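Local coordinates for STM4351 (Salmonella enterica, PDB 2Y7I), which binds arginine with high specificity as a periplasmic solute-binding protein, and probably hands it on to an inner-membrane uptake transporter, at residues T121-Y126 and D185-G190; P88-L93 and K189-A194. All coordinates share one frame; numbering follows the deposited sequence.

Contact 1 (T121-Y126 and D185-G190); sequences TTHQRY and DYYGKG. With ARG (arginine), chain C; ACT (acetate ion), chain G.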
loop_
_atom_site.group_PDB
_atom_site.type_symbol
_atom_site.label_atom_id
_atom_site.label_comp_id
_atom_site.label_asym_id
_atom_site.label_seq_id
_atom_site.Cartn_x
_atom_site.Cartn_y
_atom_site.Cartn_z
ATOM N N THR A 121 -17.895 -17.653 -7.983
ATOM C CA THR A 121 -16.466 -17.297 -7.988
ATOM C C THR A 121 -15.793 -17.378 -9.360
ATOM O O THR A 121 -16.300 -18.021 -10.289
ATOM C CB THR A 121 -15.639 -18.152 -6.976
ATOM O OG1 THR A 121 -15.652 -19.534 -7.368
ATOM C CG2 THR A 121 -16.198 -18.007 -5.582
ATOM N N THR A 122 -14.632 -16.735 -9.452
ATOM C CA THR A 122 -13.707 -16.904 -10.577
ATOM C C THR A 122 -13.380 -18.376 -10.771
ATOM O O THR A 122 -13.305 -18.867 -11.898
ATOM C CB THR A 122 -12.388 -16.167 -10.290
ATOM O OG1 THR A 122 -11.951 -16.518 -8.976
ATOM C CG2 THR A 122 -12.599 -14.654 -10.333
ATOM N N HIS A 123 -13.183 -19.076 -9.659
ATOM C CA HIS A 123 -12.796 -20.475 -9.688
ATOM C C HIS A 123 -13.852 -21.337 -10.343
ATOM O O HIS A 123 -13.525 -22.242 -11.117
ATOM C CB HIS A 123 -12.493 -20.965 -8.273
ATOM C CG HIS A 123 -11.626 -20.027 -7.505
ATOM N ND1 HIS A 123 -10.368 -19.660 -7.940
ATOM C CD2 HIS A 123 -11.846 -19.341 -6.357
ATOM C CE1 HIS A 123 -9.841 -18.807 -7.078
ATOM N NE2 HIS A 123 -10.716 -18.594 -6.113
ATOM N N GLN A 124 -15.118 -21.053 -10.044
ATOM C CA GLN A 124 -16.216 -21.787 -10.639
ATOM C C GLN A 124 -16.225 -21.580 -12.152
ATOM O O GLN A 124 -16.343 -22.542 -12.910
ATOM C CB GLN A 124 -17.551 -21.345 -10.030
ATOM C CG GLN A 124 -18.778 -21.952 -10.706
ATOM C CD GLN A 124 -20.070 -21.577 -9.983
ATOM O OE1 GLN A 124 -20.415 -20.395 -9.867
ATOM N NE2 GLN A 124 -20.792 -22.589 -9.503
ATOM N N ARG A 125 -16.075 -20.328 -12.584
ATOM C CA ARG A 125 -16.112 -20.006 -14.007
ATOM C C ARG A 125 -14.928 -20.642 -14.737
ATOM O O ARG A 125 -15.107 -21.260 -15.797
ATOM C CB ARG A 125 -16.163 -18.491 -14.237
ATOM C CG ARG A 125 -16.527 -18.111 -15.668
ATOM C CD ARG A 125 -16.811 -16.609 -15.815
ATOM N NE ARG A 125 -15.597 -15.784 -15.825
ATOM C CZ ARG A 125 -14.901 -15.471 -16.917
ATOM N NH1 ARG A 125 -15.268 -15.931 -18.110
ATOM N NH2 ARG A 125 -13.824 -14.698 -16.815
ATOM N N TYR A 126 -13.735 -20.515 -14.158
ATOM C CA TYR A 126 -12.546 -21.146 -14.730
ATOM C C TYR A 126 -12.718 -22.648 -14.942
ATOM O O TYR A 126 -12.468 -23.136 -16.049
ATOM C CB TYR A 126 -11.254 -20.864 -13.929
ATOM C CG TYR A 126 -10.093 -21.667 -14.478
ATOM C CD1 TYR A 126 -9.432 -21.276 -15.646
ATOM C CD2 TYR A 126 -9.708 -22.856 -13.872
ATOM C CE1 TYR A 126 -8.391 -22.038 -16.175
ATOM C CE2 TYR A 126 -8.676 -23.624 -14.391
ATOM C CZ TYR A 126 -8.028 -23.213 -15.542
ATOM O OH TYR A 126 -7.013 -23.985 -16.046
ATOM N N ASP A 185 -7.596 -14.475 -18.551
ATOM C CA ASP A 185 -9.015 -14.261 -18.855
ATOM C C ASP A 185 -9.866 -14.433 -17.591
ATOM O O ASP A 185 -11.005 -13.956 -17.534
ATOM C CB ASP A 185 -9.497 -15.236 -19.937
ATOM C CG ASP A 185 -8.991 -14.884 -21.318
ATOM O OD1 ASP A 185 -8.594 -13.720 -21.550
ATOM O OD2 ASP A 185 -8.992 -15.782 -22.184
ATOM N N TYR A 186 -9.293 -15.094 -16.577
ATOM C CA TYR A 186 -10.002 -15.462 -15.351
ATOM C C TYR A 186 -9.366 -14.893 -14.082
ATOM O O TYR A 186 -10.069 -14.547 -13.134
ATOM C CB TYR A 186 -10.113 -16.999 -15.247
ATOM C CG TYR A 186 -10.918 -17.584 -16.385
ATOM C CD1 TYR A 186 -10.318 -17.895 -17.602
ATOM C CD2 TYR A 186 -12.296 -17.785 -16.257
ATOM C CE1 TYR A 186 -11.058 -18.396 -18.669
ATOM C CE2 TYR A 186 -13.041 -18.299 -17.316
ATOM C CZ TYR A 186 -12.414 -18.600 -18.517
ATOM O OH TYR A 186 -13.153 -19.096 -19.564
ATOM N N TYR A 187 -8.042 -14.776 -14.081
ATOM C CA TYR A 187 -7.281 -14.476 -12.865
ATOM C C TYR A 187 -6.348 -13.281 -13.032
ATOM O O TYR A 187 -6.001 -12.928 -14.138
ATOM C CB TYR A 187 -6.472 -15.711 -12.449
ATOM C CG TYR A 187 -7.352 -16.870 -12.000
ATOM C CD1 TYR A 187 -8.102 -16.777 -10.832
ATOM C CD2 TYR A 187 -7.427 -18.046 -12.743
ATOM C CE1 TYR A 187 -8.923 -17.816 -10.406
ATOM C CE2 TYR A 187 -8.248 -19.101 -12.339
ATOM C CZ TYR A 187 -8.990 -18.975 -11.159
ATOM O OH TYR A 187 -9.797 -19.997 -10.729
ATOM N N GLY A 188 -5.950 -12.666 -11.924
ATOM C CA GLY A 188 -5.008 -11.553 -11.975
ATOM C C GLY A 188 -5.642 -10.175 -11.880
ATOM O O GLY A 188 -4.927 -9.174 -11.838
ATOM N N LYS A 189 -6.974 -10.113 -11.877
ATOM C CA LYS A 189 -7.666 -8.856 -11.602
ATOM C C LYS A 189 -7.554 -8.613 -10.103
ATOM O O LYS A 189 -7.704 -9.544 -9.302
ATOM C CB LYS A 189 -9.136 -8.907 -12.052
ATOM C CG LYS A 189 -9.346 -8.950 -13.583
ATOM C CD LYS A 189 -8.921 -7.638 -14.246
ATOM C CE LYS A 189 -9.094 -7.679 -15.760
ATOM N NZ LYS A 189 -8.876 -6.332 -16.355
ATOM N N GLY A 190 -7.268 -7.379 -9.716
ATOM C CA GLY A 190 -7.027 -7.076 -8.296
ATOM C C GLY A 190 -8.276 -7.244 -7.459
ATOM O O GLY A 190 -9.371 -7.379 -8.000
HETATM N N ARG C . -11.230 -14.524 -5.259
HETATM C CA ARG C . -12.340 -15.421 -5.708
HETATM C C ARG C . -13.358 -14.619 -6.510
HETATM O O ARG C . -14.369 -15.166 -6.946
HETATM C CB ARG C . -13.026 -16.103 -4.506
HETATM C CG ARG C . -13.530 -15.124 -3.431
HETATM C CD ARG C . -14.331 -15.820 -2.332
HETATM N NE ARG C . -14.494 -14.921 -1.186
HETATM C CZ ARG C . -15.167 -15.212 -0.074
HETATM N NH1 ARG C . -15.773 -16.391 0.080
HETATM N NH2 ARG C . -15.235 -14.316 0.888
HETATM O OXT ARG C . -13.199 -13.401 -6.714
HETATM C C ACT G . -16.485 -13.867 -12.851
HETATM O O ACT G . -17.057 -12.778 -12.641
HETATM O OXT ACT G . -15.620 -13.868 -13.763
HETATM C CH3 ACT G . -16.812 -15.092 -12.049
HETATM O O HOH W 1 -12.841 -14.308 -14.237
#
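An aromatic cluster of H123, Y126, Y186 and Y187 lies beside the arginine pocket, joining the first turn of helix 122-130 to the loop 185-190. H123 and Y187 meet rim to rim, with Y187 OH at the imidazole edge, 2.9 Å from H123 ND1, a hydrogen bond either could donate. T122 OG1 sits over the centre of the same ring, while T122 N donates to O of the bound arginine at 3.0 Å. Y126 turns its edge to the face of Y186 in a T-shaped pair, planes 80° apart, and Y126 CB packs 3.6 Å from Y187 OH. The R125 chain folds at chi3 (76°), turning one guanidinium face over Y186 CE2, 3.4 Å from R125 CZ, with the planes 26° apart. At its edge R125 NE donates to OXT of an acetate, probably from the crystallisation liquor, at 2.8 Å, NH2 bonds weakly to D185 O, and a water links NH2, Y186 O and the acetate. Y186 OH is taken by D129. With ND1 bonded to Y187 and NE2 to D160, the H123 ring is fixed in rotation; this pocket residue shares D160 OD2 with the arginine, so Y187 probably positions it from the second shell.

Contact 2 (P88-L93 and K189-A194); sequences PYYEGL and KGLGIA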
loop_
_atom_site.group_PDB
_atom_site.type_symbol
_atom_site.label_atom_id
_atom_site.label_comp_id
_atom_site.label_asym_id
_atom_site.label_seq_id
_atom_site.Cartn_x
_atom_site.Cartn_y
_atom_site.Cartn_z
ATOM N N PRO A 88 -7.795 -1.264 -7.034
ATOM C CA PRO A 88 -7.411 -2.494 -6.360
ATOM C C PRO A 88 -6.846 -2.187 -4.977
ATOM O O PRO A 88 -6.134 -1.196 -4.810
ATOM C CB PRO A 88 -6.318 -3.073 -7.271
ATOM C CG PRO A 88 -5.813 -1.915 -8.067
ATOM C CD PRO A 88 -7.008 -1.032 -8.258
ATOM N N TYR A 89 -7.189 -2.998 -3.983
ATOM C CA TYR A 89 -6.556 -2.842 -2.669
ATOM C C TYR A 89 -5.526 -3.939 -2.415
ATOM O O TYR A 89 -4.665 -3.782 -1.557
ATOM C CB TYR A 89 -7.574 -2.702 -1.515
ATOM C CG TYR A 89 -8.399 -3.945 -1.246
ATOM C CD1 TYR A 89 -7.957 -4.926 -0.349
ATOM C CD2 TYR A 89 -9.623 -4.133 -1.874
ATOM C CE1 TYR A 89 -8.714 -6.072 -0.105
ATOM C CE2 TYR A 89 -10.382 -5.287 -1.641
ATOM C CZ TYR A 89 -9.925 -6.244 -0.758
ATOM O OH TYR A 89 -10.689 -7.381 -0.531
ATOM N N TYR A 90 -5.594 -5.025 -3.177
ATOM C CA TYR A 90 -4.645 -6.130 -3.064
ATOM C C TYR A 90 -4.668 -6.897 -4.382
ATOM O O TYR A 90 -5.649 -6.815 -5.118
ATOM C CB TYR A 90 -5.013 -7.059 -1.896
ATOM C CG TYR A 90 -3.930 -8.057 -1.534
ATOM C CD1 TYR A 90 -2.728 -7.639 -0.958
ATOM C CD2 TYR A 90 -4.111 -9.419 -1.768
ATOM C CE1 TYR A 90 -1.730 -8.563 -0.621
ATOM C CE2 TYR A 90 -3.133 -10.343 -1.438
ATOM C CZ TYR A 90 -1.953 -9.913 -0.862
ATOM O OH TYR A 90 -0.988 -10.840 -0.544
ATOM N N GLU A 91 -3.604 -7.636 -4.685
ATOM C CA GLU A 91 -3.500 -8.288 -5.993
ATOM C C GLU A 91 -4.348 -9.537 -6.079
ATOM O O GLU A 91 -4.496 -10.253 -5.096
ATOM C CB GLU A 91 -2.053 -8.648 -6.314
ATOM C CG GLU A 91 -1.259 -7.502 -6.875
ATOM C CD GLU A 91 0.157 -7.889 -7.222
ATOM O OE1 GLU A 91 0.519 -9.071 -7.026
ATOM O OE2 GLU A 91 0.905 -7.004 -7.690
ATOM N N GLY A 92 -4.906 -9.789 -7.262
ATOM C CA GLY A 92 -5.531 -11.067 -7.555
ATOM C C GLY A 92 -4.424 -12.055 -7.844
ATOM O O GLY A 92 -3.523 -11.771 -8.635
ATOM N N LEU A 93 -4.463 -13.212 -7.195
ATOM C CA LEU A 93 -3.391 -14.183 -7.376
ATOM C C LEU A 93 -3.859 -15.491 -8.014
ATOM O O LEU A 93 -5.033 -15.626 -8.402
ATOM C CB LEU A 93 -2.631 -14.434 -6.060
ATOM C CG LEU A 93 -1.543 -13.480 -5.556
ATOM C CD1 LEU A 93 -0.735 -12.833 -6.696
ATOM C CD2 LEU A 93 -2.129 -12.420 -4.633
ATOM N N LYS A 189 -6.974 -10.113 -11.877
ATOM C CA LYS A 189 -7.666 -8.856 -11.602
ATOM C C LYS A 189 -7.554 -8.613 -10.103
ATOM O O LYS A 189 -7.704 -9.544 -9.302
ATOM C CB LYS A 189 -9.136 -8.907 -12.052
ATOM C CG LYS A 189 -9.346 -8.950 -13.583
ATOM C CD LYS A 189 -8.921 -7.638 -14.246
ATOM C CE LYS A 189 -9.094 -7.679 -15.760
ATOM N NZ LYS A 189 -8.876 -6.332 -16.355
ATOM N N GLY A 190 -7.268 -7.379 -9.716
ATOM C CA GLY A 190 -7.027 -7.076 -8.296
ATOM C C GLY A 190 -8.276 -7.244 -7.459
ATOM O O GLY A 190 -9.371 -7.379 -8.000
ATOM N N LEU A 191 -8.112 -7.244 -6.138
ATOM C CA LEU A 191 -9.260 -7.262 -5.242
ATOM C C LEU A 191 -9.800 -5.851 -5.123
ATOM O O LEU A 191 -9.027 -4.892 -5.050
ATOM C CB LEU A 191 -8.880 -7.791 -3.864
ATOM C CG LEU A 191 -8.230 -9.172 -3.788
ATOM C CD1 LEU A 191 -8.043 -9.548 -2.332
ATOM C CD2 LEU A 191 -9.073 -10.221 -4.539
ATOM N N GLY A 192 -11.126 -5.727 -5.103
ATOM C CA GLY A 192 -11.762 -4.408 -5.055
ATOM C C GLY A 192 -12.864 -4.364 -4.020
ATOM O O GLY A 192 -13.389 -5.410 -3.606
ATOM N N ILE A 193 -13.193 -3.157 -3.586
ATOM C CA ILE A 193 -14.386 -2.922 -2.784
ATOM C C ILE A 193 -15.495 -2.524 -3.751
ATOM O O ILE A 193 -15.309 -1.620 -4.553
ATOM C CB ILE A 193 -14.156 -1.811 -1.729
ATOM C CG1 ILE A 193 -13.164 -2.299 -0.663
ATOM C CG2 ILE A 193 -15.488 -1.418 -1.074
ATOM C CD1 ILE A 193 -12.760 -1.237 0.368
ATOM N N ALA A 194 -16.640 -3.205 -3.675
ATOM C CA ALA A 194 -17.744 -2.961 -4.609
ATOM C C ALA A 194 -18.820 -2.073 -4.001
ATOM O O ALA A 194 -19.155 -2.193 -2.823
ATOM C CB ALA A 194 -18.344 -4.276 -5.092
HETATM O O HOH W 2 -13.121 -7.581 -2.065
#
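Y89 lays one face of its ring over L191: L191 CB stands 3.9 Å from the Y89 ring centroid, 26° off the normal, a CH-pi contact displaced toward the rim. The ring gets there because Y89 CG is tucked between the backbone N and the carbonyl carbon (chi1 67°). Its edge faces the backbone at G192; the hydroxyl is hydrogen-bonded chiefly to D32, and a water in the ring plane donates to both Y89 OH and G192 O. Y90 meets the same leucine differently. The two side chains run side by side, pointing the same way, with L191 CD1 at the edge of the Y90 ring and 3.9 Å from Y90 CB; F227 stacks on that ring. Both tyrosines thus touch L191, while its backbone N and O are each bonded, Y89 N to L191 O at 2.8 Å and L191 N to Y90 O at 2.7 Å. Beyond, the chains close up at glycines: G92 CA lies 4.3 Å from G190 CA and 3.2 Å from K189 O, a CA-H...O contact. Two largely extended segments running antiparallel between the lobes are consistent with the two-crossover hinge of type II periplasmic binding proteins.

How the contacts relate
Contacts 1 and 2 have centres 12 Å apart and share K189 and G190, so 185-194 is one continuous run that serves both. Along the chain 88-93 comes first and leads into strand 95-100 of the five-stranded sheet; 121-126 follows strand 114-118 of the same sheet, and 185-194 then leaves this lobe for strand 194-195 of the other. Contact 1 therefore fastens the start of that return to the lobe carrying helix 122-130, and contact 2 pairs the two crossovers. They also touch directly by packing, Y187 CD1 to L93 O. Together they connect the probable hinge with the arginine pocket, consistent with lobes that close around the ligand.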